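Local atomic coordinates of glutamine--tRNA ligase (Saccharomyces cerevisiae, PDB entry 3TL4), a protein that attaches glutamine to tRNA(Gln) at the expense of ATP, its N-terminal part, present here, being a helical tRNA-binding domain. Residues K29-L37 with V55-D66; D81-A91 with K104-V113. All blocks are in the same frame, centred on the assembly; numbering follows the deposited sequence.

Contact 1: residues K29-L37 with V55-D66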
ATOM      1  N   LYS A  29     -21.024  -4.550  -9.319  1.00 44.49           N
ATOM      2  CA  LYS A  29     -20.676  -3.139  -9.145  1.00 43.82           C
ATOM      3  C   LYS A  29     -19.168  -2.933  -9.352  1.00 40.59           C
ATOM      4  O   LYS A  29     -18.741  -2.087 -10.135  1.00 42.27           O
ATOM      5  CB  LYS A  29     -21.102  -2.627  -7.765  1.00 41.36           C
ATOM      6  CG  LYS A  29     -22.603  -2.534  -7.550  1.00 48.06           C
ATOM      7  CD  LYS A  29     -22.932  -1.647  -6.344  1.00 57.20           C
ATOM      8  CE  LYS A  29     -23.807  -2.363  -5.307  1.00 58.95           C
ATOM      9  NZ  LYS A  29     -23.039  -3.350  -4.494  1.00 57.84           N
ATOM     10  N   VAL A  30     -18.373  -3.729  -8.649  1.00 32.82           N
ATOM     11  CA  VAL A  30     -16.928  -3.691  -8.777  1.00 31.40           C
ATOM     12  C   VAL A  30     -16.467  -3.999 -10.209  1.00 34.09           C
ATOM     13  O   VAL A  30     -15.518  -3.381 -10.709  1.00 33.60           O
ATOM     14  CB  VAL A  30     -16.285  -4.654  -7.771  1.00 30.42           C
ATOM     15  CG1 VAL A  30     -14.787  -4.745  -7.988  1.00 28.69           C
ATOM     16  CG2 VAL A  30     -16.612  -4.204  -6.340  1.00 24.86           C
ATOM     17  N   SER A  31     -17.146  -4.944 -10.863  1.00 29.86           N
ATOM     18  CA  SER A  31     -16.873  -5.290 -12.256  1.00 30.13           C
ATOM     19  C   SER A  31     -17.124  -4.129 -13.205  1.00 32.62           C
ATOM     20  O   SER A  31     -16.345  -3.910 -14.130  1.00 32.68           O
ATOM     21  CB  SER A  31     -17.726  -6.481 -12.703  1.00 41.64           C
ATOM     22  OG  SER A  31     -17.135  -7.707 -12.315  1.00 51.81           O
ATOM     23  N   ASP A  32     -18.218  -3.402 -12.987  1.00 35.91           N
ATOM     24  CA  ASP A  32     -18.529  -2.216 -13.790  1.00 38.11           C
ATOM     25  C   ASP A  32     -17.429  -1.171 -13.692  1.00 32.85           C
ATOM     26  O   ASP A  32     -17.050  -0.572 -14.695  1.00 31.77           O
ATOM     27  CB  ASP A  32     -19.854  -1.582 -13.356  1.00 44.74           C
ATOM     28  CG  ASP A  32     -21.054  -2.348 -13.853  1.00 64.56           C
ATOM     29  OD1 ASP A  32     -20.962  -2.937 -14.952  1.00 71.30           O
ATOM     30  OD2 ASP A  32     -22.086  -2.364 -13.145  1.00 70.89           O
ATOM     31  N   SER A  33     -16.945  -0.928 -12.473  1.00 29.59           N
ATOM     32  CA  SER A  33     -15.878   0.051 -12.266  1.00 21.98           C
ATOM     33  C   SER A  33     -14.581  -0.459 -12.876  1.00 23.65           C
ATOM     34  O   SER A  33     -13.861   0.294 -13.532  1.00 31.59           O
ATOM     35  CB  SER A  33     -15.667   0.369 -10.782  1.00 19.95           C
ATOM     36  OG  SER A  33     -16.883   0.681 -10.133  1.00 30.17           O
ATOM     37  N   LEU A  34     -14.284  -1.739 -12.663  1.00 22.73           N
ATOM     38  CA  LEU A  34     -13.053  -2.305 -13.196  1.00 25.90           C
ATOM     39  C   LEU A  34     -13.011  -2.128 -14.708  1.00 22.72           C
ATOM     40  O   LEU A  34     -12.026  -1.639 -15.248  1.00 23.41           O
ATOM     41  CB  LEU A  34     -12.896  -3.773 -12.804  1.00 30.21           C
ATOM     42  CG  LEU A  34     -11.567  -4.416 -13.202  1.00 28.77           C
ATOM     43  CD1 LEU A  34     -10.410  -3.560 -12.738  1.00 13.02           C
ATOM     44  CD2 LEU A  34     -11.468  -5.799 -12.601  1.00 29.21           C
ATOM     45  N   TYR A  35     -14.098  -2.501 -15.377  1.00 27.93           N
ATOM     46  CA  TYR A  35     -14.240  -2.318 -16.823  1.00 27.40           C
ATOM     47  C   TYR A  35     -13.968  -0.870 -17.246  1.00 27.93           C
ATOM     48  O   TYR A  35     -13.134  -0.614 -18.125  1.00 27.00           O
ATOM     49  CB  TYR A  35     -15.647  -2.741 -17.271  1.00 32.68           C
ATOM     50  CG  TYR A  35     -15.844  -2.796 -18.774  1.00 41.33           C
ATOM     51  CD1 TYR A  35     -16.299  -1.691 -19.482  1.00 41.75           C
ATOM     52  CD2 TYR A  35     -15.584  -3.965 -19.482  1.00 48.43           C
ATOM     53  CE1 TYR A  35     -16.474  -1.743 -20.857  1.00 47.51           C
ATOM     54  CE2 TYR A  35     -15.755  -4.027 -20.851  1.00 51.93           C
ATOM     55  CZ  TYR A  35     -16.200  -2.916 -21.536  1.00 52.34           C
ATOM     56  OH  TYR A  35     -16.369  -2.985 -22.904  1.00 53.51           O
ATOM     57  N   LYS A  36     -14.666   0.077 -16.624  1.00 22.95           N
ATOM     58  CA  LYS A  36     -14.508   1.477 -17.018  1.00 32.44           C
ATOM     59  C   LYS A  36     -13.102   1.997 -16.722  1.00 35.69           C
ATOM     60  O   LYS A  36     -12.549   2.764 -17.505  1.00 42.30           O
ATOM     61  CB  LYS A  36     -15.569   2.382 -16.379  1.00 40.49           C
ATOM     62  CG  LYS A  36     -15.065   3.234 -15.207  1.00 52.70           C
ATOM     63  CD  LYS A  36     -16.139   4.187 -14.650  1.00 61.57           C
ATOM     64  CE  LYS A  36     -15.733   4.808 -13.291  1.00 64.42           C
ATOM     65  NZ  LYS A  36     -14.847   6.006 -13.407  1.00 61.32           N
ATOM     66  N   LEU A  37     -12.527   1.583 -15.596  1.00 31.23           N
ATOM     67  CA  LEU A  37     -11.162   1.970 -15.250  1.00 28.18           C
ATOM     68  C   LEU A  37     -10.147   1.425 -16.265  1.00 25.67           C
ATOM     69  O   LEU A  37      -9.311   2.173 -16.776  1.00 29.66           O
ATOM     70  CB  LEU A  37     -10.802   1.529 -13.825  1.00 25.11           C
ATOM     71  CG  LEU A  37     -11.615   2.160 -12.685  1.00 21.84           C
ATOM     72  CD1 LEU A  37     -11.391   1.433 -11.358  1.00 17.75           C
ATOM     73  CD2 LEU A  37     -11.354   3.664 -12.541  1.00 18.40           C
ATOM     74  N   VAL A  55      -5.368  -1.899  -9.859  1.00 20.37           N
ATOM     75  CA  VAL A  55      -6.589  -1.379 -10.460  1.00 20.89           C
ATOM     76  C   VAL A  55      -7.815  -2.105  -9.888  1.00 26.93           C
ATOM     77  O   VAL A  55      -8.868  -1.494  -9.687  1.00 27.48           O
ATOM     78  CB  VAL A  55      -6.556  -1.394 -12.004  1.00 22.03           C
ATOM     79  CG1 VAL A  55      -6.505  -2.822 -12.535  1.00 22.20           C
ATOM     80  CG2 VAL A  55      -7.767  -0.663 -12.564  1.00 20.56           C
ATOM     81  N   HIS A  56      -7.675  -3.389  -9.570  1.00 30.01           N
ATOM     82  CA  HIS A  56      -8.758  -4.075  -8.873  1.00 28.48           C
ATOM     83  C   HIS A  56      -9.016  -3.487  -7.480  1.00 29.62           C
ATOM     84  O   HIS A  56     -10.165  -3.293  -7.088  1.00 31.85           O
ATOM     85  CB  HIS A  56      -8.532  -5.576  -8.786  1.00 36.25           C
ATOM     86  CG  HIS A  56      -9.729  -6.321  -8.291  1.00 43.77           C
ATOM     87  ND1 HIS A  56      -9.671  -7.238  -7.266  1.00 46.57           N
ATOM     88  CD2 HIS A  56     -11.034  -6.253  -8.658  1.00 45.28           C
ATOM     89  CE1 HIS A  56     -10.880  -7.714  -7.033  1.00 47.97           C
ATOM     90  NE2 HIS A  56     -11.724  -7.132  -7.867  1.00 47.33           N
ATOM     91  N   ASN A  57      -7.954  -3.205  -6.732  1.00 27.40           N
ATOM     92  CA  ASN A  57      -8.095  -2.441  -5.495  1.00 30.98           C
ATOM     93  C   ASN A  57      -8.922  -1.189  -5.725  1.00 29.02           C
ATOM     94  O   ASN A  57      -9.865  -0.913  -4.990  1.00 26.33           O
ATOM     95  CB  ASN A  57      -6.741  -1.978  -4.964  1.00 33.80           C
ATOM     96  CG  ASN A  57      -5.932  -3.094  -4.335  1.00 41.67           C
ATOM     97  OD1 ASN A  57      -4.704  -2.999  -4.254  1.00 43.73           O
ATOM     98  ND2 ASN A  57      -6.609  -4.151  -3.873  1.00 38.77           N
ATOM     99  N   LEU A  58      -8.536  -0.415  -6.737  1.00 26.40           N
ATOM    100  CA  LEU A  58      -9.224   0.837  -7.024  1.00 21.75           C
ATOM    101  C   LEU A  58     -10.687   0.598  -7.327  1.00 25.36           C
ATOM    102  O   LEU A  58     -11.550   1.343  -6.855  1.00 31.77           O
ATOM    103  CB  LEU A  58      -8.578   1.577  -8.191  1.00 24.85           C
ATOM    104  CG  LEU A  58      -9.289   2.882  -8.561  1.00 25.84           C
ATOM    105  CD1 LEU A  58      -9.426   3.798  -7.330  1.00 25.25           C
ATOM    106  CD2 LEU A  58      -8.541   3.590  -9.664  1.00 26.89           C
ATOM    107  N   ALA A  59     -10.959  -0.438  -8.121  1.00 25.97           N
ATOM    108  CA  ALA A  59     -12.324  -0.772  -8.491  1.00 23.17           C
ATOM    109  C   ALA A  59     -13.104  -1.143  -7.245  1.00 25.05           C
ATOM    110  O   ALA A  59     -14.295  -0.844  -7.137  1.00 23.13           O
ATOM    111  CB  ALA A  59     -12.347  -1.912  -9.482  1.00 25.85           C
ATOM    112  N   SER A  60     -12.429  -1.792  -6.296  1.00 20.82           N
ATOM    113  CA  SER A  60     -13.112  -2.249  -5.090  1.00 25.57           C
ATOM    114  C   SER A  60     -13.446  -1.059  -4.170  1.00 32.11           C
ATOM    115  O   SER A  60     -14.377  -1.135  -3.361  1.00 35.09           O
ATOM    116  CB  SER A  60     -12.302  -3.340  -4.375  1.00 25.77           C
ATOM    117  OG  SER A  60     -11.303  -2.785  -3.543  1.00 33.51           O
ATOM    118  N   PHE A  61     -12.699   0.040  -4.324  1.00 25.64           N
ATOM    119  CA  PHE A  61     -12.964   1.282  -3.595  1.00 21.23           C
ATOM    120  C   PHE A  61     -14.108   2.069  -4.243  1.00 23.77           C
ATOM    121  O   PHE A  61     -14.968   2.611  -3.559  1.00 26.49           O
ATOM    122  CB  PHE A  61     -11.727   2.167  -3.607  1.00 24.40           C
ATOM    123  CG  PHE A  61     -10.550   1.585  -2.904  1.00 27.05           C
ATOM    124  CD1 PHE A  61     -10.711   0.850  -1.744  1.00 31.52           C
ATOM    125  CD2 PHE A  61      -9.281   1.777  -3.404  1.00 28.41           C
ATOM    126  CE1 PHE A  61      -9.622   0.323  -1.105  1.00 36.39           C
ATOM    127  CE2 PHE A  61      -8.182   1.260  -2.767  1.00 34.60           C
ATOM    128  CZ  PHE A  61      -8.349   0.528  -1.616  1.00 36.57           C
ATOM    129  N   VAL A  62     -14.091   2.139  -5.570  1.00 21.05           N
ATOM    130  CA  VAL A  62     -15.098   2.865  -6.335  1.00 27.25           C
ATOM    131  C   VAL A  62     -16.455   2.162  -6.283  1.00 30.14           C
ATOM    132  O   VAL A  62     -17.489   2.819  -6.185  1.00 30.70           O
ATOM    133  CB  VAL A  62     -14.657   3.026  -7.803  1.00 33.32           C
ATOM    134  CG1 VAL A  62     -15.769   3.629  -8.637  1.00 31.99           C
ATOM    135  CG2 VAL A  62     -13.400   3.871  -7.885  1.00 28.57           C
ATOM    136  N   LYS A  63     -16.419   0.829  -6.355  1.00 27.20           N
ATOM    137  CA  LYS A  63     -17.575  -0.081  -6.214  1.00 33.39           C
ATOM    138  C   LYS A  63     -18.889   0.377  -6.845  1.00 37.43           C
ATOM    139  O   LYS A  63     -19.913   0.530  -6.167  1.00 37.98           O
ATOM    140  CB  LYS A  63     -17.766  -0.554  -4.752  1.00 35.43           C
ATOM    141  CG  LYS A  63     -17.928   0.568  -3.730  1.00 42.22           C
ATOM    142  CD  LYS A  63     -17.728   0.081  -2.288  1.00 43.07           C
ATOM    143  CE  LYS A  63     -17.646   1.262  -1.302  1.00 44.36           C
ATOM    144  NZ  LYS A  63     -18.906   1.528  -0.540  1.00 46.52           N
ATOM    145  N   GLY A  64     -18.840   0.580  -8.157  1.00 37.34           N
ATOM    146  CA  GLY A  64     -20.016   0.891  -8.940  1.00 37.27           C
ATOM    147  C   GLY A  64     -20.344   2.364  -9.038  1.00 38.07           C
ATOM    148  O   GLY A  64     -21.144   2.763  -9.877  1.00 40.25           O
ATOM    149  N   THR A  65     -19.727   3.176  -8.188  1.00 39.24           N
ATOM    150  CA  THR A  65     -20.006   4.611  -8.170  1.00 49.19           C
ATOM    151  C   THR A  65     -19.126   5.398  -9.137  1.00 48.38           C
ATOM    152  O   THR A  65     -18.028   4.976  -9.466  1.00 54.15           O
ATOM    153  CB  THR A  65     -19.807   5.190  -6.764  1.00 57.33           C
ATOM    154  OG1 THR A  65     -20.644   4.489  -5.837  1.00 63.50           O
ATOM    155  CG2 THR A  65     -20.165   6.665  -6.752  1.00 58.59           C
ATOM    156  N   ASP A  66     -19.602   6.550  -9.590  1.00 48.40           N
ATOM    157  CA  ASP A  66     -18.786   7.388 -10.455  1.00 52.77           C
ATOM    158  C   ASP A  66     -17.895   8.309  -9.642  1.00 45.47           C
ATOM    159  O   ASP A  66     -18.375   9.040  -8.773  1.00 45.97           O
ATOM    160  CB  ASP A  66     -19.648   8.202 -11.415  1.00 65.28           C
ATOM    161  CG  ASP A  66     -19.981   7.435 -12.678  1.00 77.88           C
ATOM    162  OD1 ASP A  66     -19.191   6.539 -13.052  1.00 74.80           O
ATOM    163  OD2 ASP A  66     -21.032   7.729 -13.293  1.00 86.45           O
TER
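Ser33 OG accepts the backbone N-H of Gly64 at 2.8 Å from Gly64 N, with an N-H...O angle of 152°. With OG anti to its own carbonyl carbon (chi1 -50°), the hydroxyl leans out from helix 28-39 toward the turn that ends helix 49-62. That turn is a type I' beta turn from Val62 to Thr65, closed by Thr65 N to Val62 O, and both its middle residues, Lys63 and Gly64, have positive phi. Glycine suits the spot doubly: its backbone angles would jam a CB against the preceding carbonyl, and such a CB would also run into Lys29 CB. Val62 neighbours Ser33 here.

Beyond the turn the two helices pack in the N-terminal, all-helical part of this tRNA-binding domain; the axes of 29-37 and 55-62 come within 8.0 Å, their directions 128° apart. Ala59 is the knob, its methyl set into a hole made by Val30, Ser33, Leu34 and Leu37; Ala59 CB comes to 3.8 Å from Leu34 CB. Leu37 CD1 reaches past it to 3.7 Å from Ala59 CA and also meets Leu58 CG. Farther back along helix 49-62, the side chains of Leu34 and Val55 cross at about a right angle, Leu34 CD1 3.9 Å from Val55 CG2. The His56 ring is met obliquely by Val30 CG1 and Leu34 CD2. Helix 70-78 covers the Leu37 and Leu58 side, while Phe11 of helix 4-13 backs Leu34. At the exposed margin Lys36 NZ stays 4.4 Å from Asp66 OD1, too far for a salt bridge, and Asp66 is poorly ordered.

Contact 2: residues D81-A91 with K104-V113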
ATOM      1  N   ASP A  81       3.672   5.464 -10.496  1.00 33.96           N
ATOM      2  CA  ASP A  81       3.670   6.420  -9.394  1.00 34.19           C
ATOM      3  C   ASP A  81       3.058   5.803  -8.128  1.00 34.69           C
ATOM      4  O   ASP A  81       3.614   5.915  -7.034  1.00 27.30           O
ATOM      5  CB  ASP A  81       2.922   7.695  -9.794  1.00 31.74           C
ATOM      6  CG  ASP A  81       3.706   8.560 -10.794  1.00 41.11           C
ATOM      7  OD1 ASP A  81       4.946   8.377 -10.929  1.00 40.59           O
ATOM      8  OD2 ASP A  81       3.079   9.436 -11.436  1.00 43.95           O
ATOM      9  N   LEU A  82       1.922   5.136  -8.295  1.00 32.55           N
ATOM     10  CA  LEU A  82       1.225   4.498  -7.186  1.00 29.15           C
ATOM     11  C   LEU A  82       1.521   3.006  -7.196  1.00 34.29           C
ATOM     12  O   LEU A  82       0.942   2.263  -7.994  1.00 32.58           O
ATOM     13  CB  LEU A  82      -0.279   4.728  -7.316  1.00 27.67           C
ATOM     14  CG  LEU A  82      -0.723   6.188  -7.442  1.00 24.85           C
ATOM     15  CD1 LEU A  82      -2.216   6.263  -7.665  1.00 22.71           C
ATOM     16  CD2 LEU A  82      -0.334   6.989  -6.200  1.00 23.64           C
ATOM     17  N   LYS A  83       2.417   2.575  -6.307  1.00 35.03           N
ATOM     18  CA  LYS A  83       2.928   1.203  -6.302  1.00 35.45           C
ATOM     19  C   LYS A  83       2.241   0.273  -5.307  1.00 37.26           C
ATOM     20  O   LYS A  83       2.329  -0.943  -5.449  1.00 40.81           O
ATOM     21  CB  LYS A  83       4.440   1.181  -6.017  1.00 35.79           C
ATOM     22  CG  LYS A  83       5.301   1.971  -6.979  1.00 45.91           C
ATOM     23  CD  LYS A  83       5.195   1.440  -8.407  1.00 58.26           C
ATOM     24  CE  LYS A  83       5.942   0.122  -8.586  1.00 68.31           C
ATOM     25  NZ  LYS A  83       5.969  -0.342 -10.008  1.00 68.68           N
ATOM     26  N   THR A  84       1.581   0.817  -4.288  1.00 33.86           N
ATOM     27  CA  THR A  84       0.996  -0.046  -3.251  1.00 33.26           C
ATOM     28  C   THR A  84      -0.505   0.176  -3.075  1.00 30.56           C
ATOM     29  O   THR A  84      -1.048   1.197  -3.514  1.00 27.50           O
ATOM     30  CB  THR A  84       1.710   0.130  -1.882  1.00 32.27           C
ATOM     31  OG1 THR A  84       1.532   1.469  -1.418  1.00 30.96           O
ATOM     32  CG2 THR A  84       3.197  -0.141  -2.008  1.00 31.67           C
ATOM     33  N   SER A  85      -1.165  -0.793  -2.444  1.00 27.94           N
ATOM     34  CA  SER A  85      -2.578  -0.684  -2.095  1.00 33.41           C
ATOM     35  C   SER A  85      -2.784   0.526  -1.217  1.00 28.79           C
ATOM     36  O   SER A  85      -3.822   1.192  -1.282  1.00 24.37           O
ATOM     37  CB  SER A  85      -3.041  -1.912  -1.318  1.00 36.50           C
ATOM     38  OG  SER A  85      -2.944  -3.068  -2.115  1.00 52.09           O
ATOM     39  N   LEU A  86      -1.786   0.777  -0.378  1.00 25.74           N
ATOM     40  CA  LEU A  86      -1.779   1.906   0.537  1.00 25.05           C
ATOM     41  C   LEU A  86      -1.775   3.240  -0.216  1.00 22.00           C
ATOM     42  O   LEU A  86      -2.516   4.147   0.137  1.00 25.96           O
ATOM     43  CB  LEU A  86      -0.571   1.803   1.466  1.00 30.61           C
ATOM     44  CG  LEU A  86      -0.594   2.702   2.695  1.00 37.30           C
ATOM     45  CD1 LEU A  86      -1.661   2.221   3.655  1.00 40.36           C
ATOM     46  CD2 LEU A  86       0.765   2.726   3.373  1.00 37.98           C
ATOM     47  N   GLN A  87      -0.952   3.354  -1.256  1.00 23.49           N
ATOM     48  CA  GLN A  87      -0.916   4.576  -2.073  1.00 22.29           C
ATOM     49  C   GLN A  87      -2.196   4.736  -2.867  1.00 26.18           C
ATOM     50  O   GLN A  87      -2.676   5.855  -3.071  1.00 29.10           O
ATOM     51  CB  GLN A  87       0.261   4.568  -3.050  1.00 18.38           C
ATOM     52  CG  GLN A  87       1.629   4.736  -2.402  1.00 18.96           C
ATOM     53  CD  GLN A  87       2.722   4.911  -3.433  1.00 27.43           C
ATOM     54  OE1 GLN A  87       3.238   3.940  -3.975  1.00 28.00           O
ATOM     55  NE2 GLN A  87       3.077   6.154  -3.711  1.00 26.43           N
ATOM     56  N   VAL A  88      -2.746   3.618  -3.325  1.00 21.93           N
ATOM     57  CA  VAL A  88      -3.982   3.668  -4.100  1.00 24.56           C
ATOM     58  C   VAL A  88      -5.157   4.090  -3.220  1.00 22.03           C
ATOM     59  O   VAL A  88      -6.018   4.859  -3.646  1.00 17.35           O
ATOM     60  CB  VAL A  88      -4.282   2.341  -4.806  1.00 28.64           C
ATOM     61  CG1 VAL A  88      -5.610   2.425  -5.554  1.00 33.76           C
ATOM     62  CG2 VAL A  88      -3.152   2.004  -5.764  1.00 30.70           C
ATOM     63  N   ASP A  89      -5.188   3.588  -1.994  1.00 22.07           N
ATOM     64  CA  ASP A  89      -6.229   3.986  -1.052  1.00 26.86           C
ATOM     65  C   ASP A  89      -6.131   5.489  -0.738  1.00 28.33           C
ATOM     66  O   ASP A  89      -7.136   6.198  -0.743  1.00 31.88           O
ATOM     67  CB  ASP A  89      -6.171   3.138   0.229  1.00 31.97           C
ATOM     68  CG  ASP A  89      -7.250   3.522   1.240  1.00 43.24           C
ATOM     69  OD1 ASP A  89      -8.421   3.117   1.064  1.00 48.99           O
ATOM     70  OD2 ASP A  89      -6.925   4.233   2.212  1.00 45.53           O
ATOM     71  N   ALA A  90      -4.919   5.969  -0.477  1.00 20.76           N
ATOM     72  CA  ALA A  90      -4.690   7.403  -0.291  1.00 24.84           C
ATOM     73  C   ALA A  90      -5.090   8.249  -1.513  1.00 20.12           C
ATOM     74  O   ALA A  90      -5.742   9.267  -1.377  1.00 17.41           O
ATOM     75  CB  ALA A  90      -3.231   7.668   0.075  1.00 24.88           C
ATOM     76  N   ALA A  91      -4.664   7.841  -2.699  1.00 21.36           N
ATOM     77  CA  ALA A  91      -4.993   8.581  -3.905  1.00 18.98           C
ATOM     78  C   ALA A  91      -6.513   8.611  -4.104  1.00 22.12           C
ATOM     79  O   ALA A  91      -7.079   9.629  -4.480  1.00 20.90           O
ATOM     80  CB  ALA A  91      -4.299   7.965  -5.107  1.00 15.48           C
ATOM     81  N   LYS A 104      -3.089  15.894 -10.669  1.00 23.82           N
ATOM     82  CA  LYS A 104      -2.032  14.902 -10.545  1.00 23.29           C
ATOM     83  C   LYS A 104      -1.108  15.237  -9.378  1.00 26.49           C
ATOM     84  O   LYS A 104      -0.879  14.388  -8.520  1.00 34.81           O
ATOM     85  CB  LYS A 104      -1.239  14.805 -11.860  1.00 31.15           C
ATOM     86  CG  LYS A 104      -0.066  13.814 -11.854  1.00 33.41           C
ATOM     87  CD  LYS A 104       0.655  13.772 -13.205  1.00 34.93           C
ATOM     88  CE  LYS A 104       1.753  12.704 -13.220  1.00 37.19           C
ATOM     89  NZ  LYS A 104       2.638  12.746 -14.432  1.00 38.86           N
HETATM   90  N   MSE A 105      -0.589  16.466  -9.332  1.00 24.36           N
HETATM   91  CA  MSE A 105       0.391  16.834  -8.297  1.00 31.64           C
HETATM   92  C   MSE A 105      -0.206  16.799  -6.907  1.00 29.70           C
HETATM   93  O   MSE A 105       0.476  16.432  -5.950  1.00 31.33           O
HETATM   94  CB  MSE A 105       0.956  18.241  -8.487  1.00 38.82           C
HETATM   95  CG  MSE A 105       1.192  18.684  -9.907  1.00 49.12           C
HETATM   96 SE   MSE A 105       1.730  20.552  -9.884  1.00287.14          SE
HETATM   97  CE  MSE A 105       3.262  20.339  -8.704  1.00 60.09           C
ATOM     98  N   GLY A 106      -1.458  17.231  -6.787  1.00 18.50           N
ATOM     99  CA  GLY A 106      -2.130  17.204  -5.500  1.00 20.01           C
ATOM    100  C   GLY A 106      -2.267  15.776  -5.009  1.00 23.27           C
ATOM    101  O   GLY A 106      -1.953  15.452  -3.865  1.00 27.07           O
HETATM  102  N   MSE A 107      -2.731  14.908  -5.893  1.00 19.63           N
HETATM  103  CA  MSE A 107      -2.862  13.503  -5.558  1.00 23.00           C
HETATM  104  C   MSE A 107      -1.503  12.889  -5.198  1.00 22.04           C
HETATM  105  O   MSE A 107      -1.349  12.291  -4.146  1.00 21.07           O
HETATM  106  CB  MSE A 107      -3.472  12.757  -6.730  1.00 21.83           C
HETATM  107  CG  MSE A 107      -3.836  11.330  -6.411  1.00 26.17           C
HETATM  108 SE   MSE A 107      -4.047  10.290  -8.052  1.00 43.42          SE
HETATM  109  CE  MSE A 107      -2.221  10.333  -8.712  1.00 21.34           C
ATOM    110  N   ASN A 108      -0.530  13.036  -6.090  1.00 20.82           N
ATOM    111  CA  ASN A 108       0.828  12.564  -5.853  1.00 24.72           C
ATOM    112  C   ASN A 108       1.358  13.005  -4.486  1.00 29.45           C
ATOM    113  O   ASN A 108       1.817  12.185  -3.691  1.00 24.01           O
ATOM    114  CB  ASN A 108       1.762  13.084  -6.948  1.00 26.04           C
ATOM    115  CG  ASN A 108       1.665  12.286  -8.232  1.00 30.01           C
ATOM    116  OD1 ASN A 108       0.897  11.319  -8.328  1.00 23.72           O
ATOM    117  ND2 ASN A 108       2.457  12.682  -9.234  1.00 27.22           N
ATOM    118  N   GLU A 109       1.288  14.306  -4.230  1.00 29.75           N
ATOM    119  CA  GLU A 109       1.737  14.894  -2.967  1.00 34.99           C
ATOM    120  C   GLU A 109       1.065  14.280  -1.731  1.00 33.36           C
ATOM    121  O   GLU A 109       1.630  14.291  -0.648  1.00 37.84           O
ATOM    122  CB  GLU A 109       1.513  16.413  -2.997  1.00 40.18           C
ATOM    123  CG  GLU A 109       1.830  17.155  -1.703  1.00 56.38           C
ATOM    124  CD  GLU A 109       1.930  18.667  -1.899  1.00 71.68           C
ATOM    125  OE1 GLU A 109       1.600  19.152  -3.007  1.00 73.64           O
ATOM    126  OE2 GLU A 109       2.346  19.368  -0.948  1.00 77.86           O
ATOM    127  N   ASN A 110      -0.141  13.749  -1.893  1.00 25.18           N
ATOM    128  CA  ASN A 110      -0.863  13.169  -0.767  1.00 21.11           C
ATOM    129  C   ASN A 110      -0.994  11.652  -0.836  1.00 27.65           C
ATOM    130  O   ASN A 110      -1.740  11.062  -0.065  1.00 35.96           O
ATOM    131  CB  ASN A 110      -2.239  13.810  -0.619  1.00 27.41           C
ATOM    132  CG  ASN A 110      -2.151  15.247  -0.154  1.00 32.37           C
ATOM    133  OD1 ASN A 110      -2.050  15.512   1.042  1.00 28.46           O
ATOM    134  ND2 ASN A 110      -2.174  16.184  -1.098  1.00 36.40           N
ATOM    135  N   SER A 111      -0.247  11.025  -1.740  1.00 23.68           N
ATOM    136  CA  SER A 111      -0.262   9.570  -1.864  1.00 25.58           C
ATOM    137  C   SER A 111       1.142   9.003  -1.816  1.00 22.58           C
ATOM    138  O   SER A 111       1.415   7.982  -2.424  1.00 27.68           O
ATOM    139  CB  SER A 111      -0.928   9.150  -3.171  1.00 22.36           C
ATOM    140  OG  SER A 111      -2.191   9.770  -3.269  1.00 31.95           O
ATOM    141  N   GLY A 112       2.036   9.684  -1.113  1.00 25.08           N
ATOM    142  CA  GLY A 112       3.385   9.191  -0.911  1.00 26.66           C
ATOM    143  C   GLY A 112       4.203   9.037  -2.178  1.00 29.79           C
ATOM    144  O   GLY A 112       5.247   8.373  -2.164  1.00 30.04           O
ATOM    145  N   VAL A 113       3.753   9.648  -3.273  1.00 27.38           N
ATOM    146  CA  VAL A 113       4.461   9.507  -4.547  1.00 28.78           C
ATOM    147  C   VAL A 113       5.858  10.127  -4.454  1.00 29.71           C
ATOM    148  O   VAL A 113       6.020  11.235  -3.957  1.00 30.27           O
ATOM    149  CB  VAL A 113       3.655  10.095  -5.741  1.00 26.01           C
ATOM    150  CG1 VAL A 113       4.522  10.181  -6.990  1.00 23.91           C
ATOM    151  CG2 VAL A 113       2.391   9.250  -6.019  1.00 15.70           C
TER
HETATM  152  O   HOH W   1       0.614  10.213 -10.701  1.00 31.82           O
HETATM  153  O   HOH W   2      -4.474  10.792   0.770  1.00 26.88           O
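Gln87 sets its CG anti to the carbonyl carbon (chi1 -71°) and runs extended from there, carrying its amide along the chain at Ser111. Gln87 NE2 donates to Ser111 O at 2.8 Å, nearly straight at 164° and lying in both the carbonyl plane and the amide plane. On the other arm of the amide, Gln87 OE1 takes Lys83 N at 2.8 Å, the donor sitting above the carbonyl plane. Cut back to an alanine, this position would probably leave Ser111 O and Lys83 N without these partners and open a gap beside Trp160, which touches Gln87.

Ser111 OG turns back to donate to Met107 O, and presses on helix 85-98, 3.1 Å from Ala91 CA. Beside it Met107, a selenomethionine, lays CG 3.6 Å from Ala91 CB. The Leu82 and Val113 side chains cross obliquely, Leu82 CD2 3.5 Å from Val113 CG2. Water bridges the edges: one donates to Asp81 OD2 and Asn108 OD1, the other to Ala90 O and Asn110 O. Asp81 OD2 also takes a bond from Asn79. Gln87 ties down the exit of helix 104-109 through its side chain, while its backbone N goes to Thr84 OG1, the classic N-cap of helix 85-98.

How the contacts relate
Contact 1 and contact 2 follow one another along the chain within the same helical RNA-binding region, their centres about 17 Å apart. Both are partly buried, contact 2 nearer the middle of the chain. Contact 1 joins two helices chiefly through apolar side chains, with a single bond at the turn; contact 2 sets a helix start against a helix exit, and a glutamine amide and two bridging waters join them alongside smaller apolar contacts. They adjoin directly where helix 49-62 meets helix 85-98: Asn57 OD1 and Ser85 OG are 2.8 Å apart, a probable hydrogen bond, and Val88 packs on Leu58 and Phe61. Helix 70-78 lies against both contacts.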